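Side-chain contact in hemerythrin-like domain-containing protein (Streptococcus mutans, PDB 2QKP), which is of unknown function but has, near its C-terminus, a PAS domain, a module that often senses small molecules or other signals: residues M53-T58 and V106-A111. Sequence-based numbering, arbitrary orientation.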
loop_
_atom_site.group_PDB
_atom_site.type_symbol
_atom_site.label_atom_id
_atom_site.label_comp_id
_atom_site.label_asym_id
_atom_site.label_seq_id
_atom_site.Cartn_x
_atom_site.Cartn_y
_atom_site.Cartn_z
ATOM N N MET A 53 10.216 0.751 -13.890
ATOM C CA MET A 53 10.398 0.371 -12.491
ATOM C C MET A 53 11.752 0.818 -11.936
ATOM O O MET A 53 12.783 0.809 -12.640
ATOM C CB MET A 53 10.261 -1.142 -12.353
ATOM C CG MET A 53 8.833 -1.692 -12.550
ATOM S SD MET A 53 8.832 -3.510 -12.645
ATOM C CE MET A 53 8.842 -3.861 -10.859
ATOM N N VAL A 54 11.759 1.217 -10.669
ATOM C CA VAL A 54 12.998 1.595 -9.986
ATOM C C VAL A 54 13.883 0.347 -9.902
ATOM O O VAL A 54 15.058 0.369 -10.300
ATOM C CB VAL A 54 12.717 2.161 -8.555
ATOM C CG1 VAL A 54 14.006 2.502 -7.830
ATOM C CG2 VAL A 54 11.772 3.382 -8.619
ATOM N N PHE A 55 13.290 -0.743 -9.414
ATOM C CA PHE A 55 13.975 -2.023 -9.263
ATOM C C PHE A 55 13.258 -3.000 -10.163
ATOM O O PHE A 55 12.195 -3.516 -9.816
ATOM C CB PHE A 55 13.935 -2.534 -7.813
ATOM C CG PHE A 55 14.705 -1.679 -6.839
ATOM C CD1 PHE A 55 15.944 -1.142 -7.181
ATOM C CD2 PHE A 55 14.206 -1.447 -5.564
ATOM C CE1 PHE A 55 16.663 -0.352 -6.271
ATOM C CE2 PHE A 55 14.921 -0.675 -4.647
ATOM C CZ PHE A 55 16.145 -0.121 -5.002
ATOM N N LYS A 56 13.841 -3.235 -11.329
ATOM C CA LYS A 56 13.208 -4.072 -12.323
ATOM C C LYS A 56 12.935 -5.460 -11.765
ATOM O O LYS A 56 13.811 -6.071 -11.152
ATOM C CB LYS A 56 14.088 -4.191 -13.552
ATOM C CG LYS A 56 13.412 -3.708 -14.793
ATOM C CD LYS A 56 13.759 -2.253 -14.982
ATOM C CE LYS A 56 12.587 -1.473 -15.530
ATOM N NZ LYS A 56 12.758 -0.027 -15.243
ATOM N N ARG A 57 11.705 -5.924 -11.955
ATOM C CA ARG A 57 11.354 -7.309 -11.678
ATOM C C ARG A 57 10.745 -7.838 -12.963
ATOM O O ARG A 57 10.160 -7.073 -13.736
ATOM C CB ARG A 57 10.327 -7.418 -10.542
ATOM C CG ARG A 57 10.640 -6.599 -9.292
ATOM C CD ARG A 57 11.812 -7.152 -8.513
ATOM N NE ARG A 57 12.053 -6.340 -7.317
ATOM C CZ ARG A 57 13.243 -6.120 -6.759
ATOM N NH1 ARG A 57 14.353 -6.636 -7.272
ATOM N NH2 ARG A 57 13.318 -5.371 -5.667
ATOM N N THR A 58 10.870 -9.138 -13.190
ATOM C CA THR A 58 10.270 -9.759 -14.368
ATOM C C THR A 58 9.499 -11.028 -13.965
ATOM O O THR A 58 9.815 -11.645 -12.952
ATOM C CB THR A 58 11.332 -10.078 -15.446
ATOM O OG1 THR A 58 12.244 -11.056 -14.944
ATOM C CG2 THR A 58 12.106 -8.815 -15.826
ATOM N N VAL A 106 14.210 8.218 -4.394
ATOM C CA VAL A 106 13.623 6.927 -4.060
ATOM C C VAL A 106 13.763 6.639 -2.575
ATOM O O VAL A 106 14.848 6.806 -2.003
ATOM C CB VAL A 106 14.327 5.811 -4.889
ATOM C CG1 VAL A 106 13.740 4.411 -4.568
ATOM C CG2 VAL A 106 14.206 6.106 -6.406
ATOM N N TYR A 107 12.670 6.205 -1.941
ATOM C CA TYR A 107 12.720 5.784 -0.543
ATOM C C TYR A 107 12.273 4.326 -0.484
ATOM O O TYR A 107 11.178 3.992 -0.963
ATOM C CB TYR A 107 11.727 6.634 0.261
ATOM C CG TYR A 107 11.777 6.396 1.757
ATOM C CD1 TYR A 107 12.718 7.048 2.548
ATOM C CD2 TYR A 107 10.858 5.556 2.391
ATOM C CE1 TYR A 107 12.764 6.855 3.928
ATOM C CE2 TYR A 107 10.910 5.340 3.781
ATOM C CZ TYR A 107 11.854 6.012 4.539
ATOM O OH TYR A 107 11.895 5.850 5.919
ATOM N N VAL A 108 13.124 3.469 0.088
ATOM C CA VAL A 108 12.944 2.020 0.039
ATOM C C VAL A 108 12.703 1.536 1.446
ATOM O O VAL A 108 13.401 1.935 2.377
ATOM C CB VAL A 108 14.218 1.309 -0.521
ATOM C CG1 VAL A 108 14.007 -0.181 -0.610
ATOM C CG2 VAL A 108 14.589 1.846 -1.886
ATOM N N THR A 109 11.707 0.677 1.610
ATOM C CA THR A 109 11.528 0.041 2.914
ATOM C C THR A 109 11.453 -1.464 2.764
ATOM O O THR A 109 10.741 -1.970 1.900
ATOM C CB THR A 109 10.212 0.486 3.573
ATOM O OG1 THR A 109 10.196 1.903 3.707
ATOM C CG2 THR A 109 10.028 -0.183 4.937
ATOM N N TYR A 110 12.195 -2.171 3.618
ATOM C CA TYR A 110 12.038 -3.610 3.798
ATOM C C TYR A 110 11.415 -3.814 5.148
ATOM O O TYR A 110 11.971 -3.345 6.168
ATOM C CB TYR A 110 13.403 -4.293 3.835
ATOM C CG TYR A 110 14.142 -4.272 2.537
ATOM C CD1 TYR A 110 14.008 -5.337 1.643
ATOM C CD2 TYR A 110 14.994 -3.225 2.216
ATOM C CE1 TYR A 110 14.700 -5.357 0.420
ATOM C CE2 TYR A 110 15.707 -3.228 0.971
ATOM C CZ TYR A 110 15.538 -4.306 0.095
ATOM O OH TYR A 110 16.214 -4.404 -1.126
ATOM N N ALA A 111 10.271 -4.502 5.189
ATOM C CA ALA A 111 9.532 -4.667 6.415
ATOM C C ALA A 111 9.276 -6.116 6.747
ATOM O O ALA A 111 9.001 -6.899 5.854
ATOM C CB ALA A 111 8.189 -3.901 6.310
HETATM O O HOH W 1 15.629 -4.594 -3.545
#
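V54 sets one methyl, CG1, against both methyls of V106. V54 CG1 is 3.8 Å from V106 CG1 and 3.9 Å from V106 CG2. The two side chains run antiparallel to each other and meet side by side. V54 CG1 lies anti to its own backbone nitrogen (chi1 178°), and the same methyl sits 4.1 Å above the centre of the F55 ring. It is therefore shared between a neighbour in its loop and the strand opposite. F55 meets V108 with the rim of its ring. V108 CG2 lies near the ring plane, 3.8 Å from F55 CE2 and 4.0 Å from F55 CZ. V108 CG1 is farther off. Residues 53-58 belong to the loop between strand 41-44 and helix 72-86, and residues 106-111 to strand 104-114 of the five-stranded antiparallel sheet. The strand order 2-1-5-4-3 is that of a PAS fold. The contact brings the loop onto one face of this sheet, the side that in many PAS domains lines the ligand pocket; whether this one binds a ligand is not known. F97 of the adjoining strand touches both F55 and V106. E31 accepts a hydrogen bond from the backbone nitrogen of V54. Farther along, R57 and Y110 are joined through a water. R57 NH2 donates to it over 3.2 Å, with the water oxygen at the edge of the guanidinium and in its plane. Y110 OH is 2.5 Å from the same water. One face of the guanidinium rests on F55 CB, 3.6 Å from the plane and toward the rim. Within the loop, K56 NZ donates to a lone pair of M53 O in the carbonyl plane, and also bonds to A51 O.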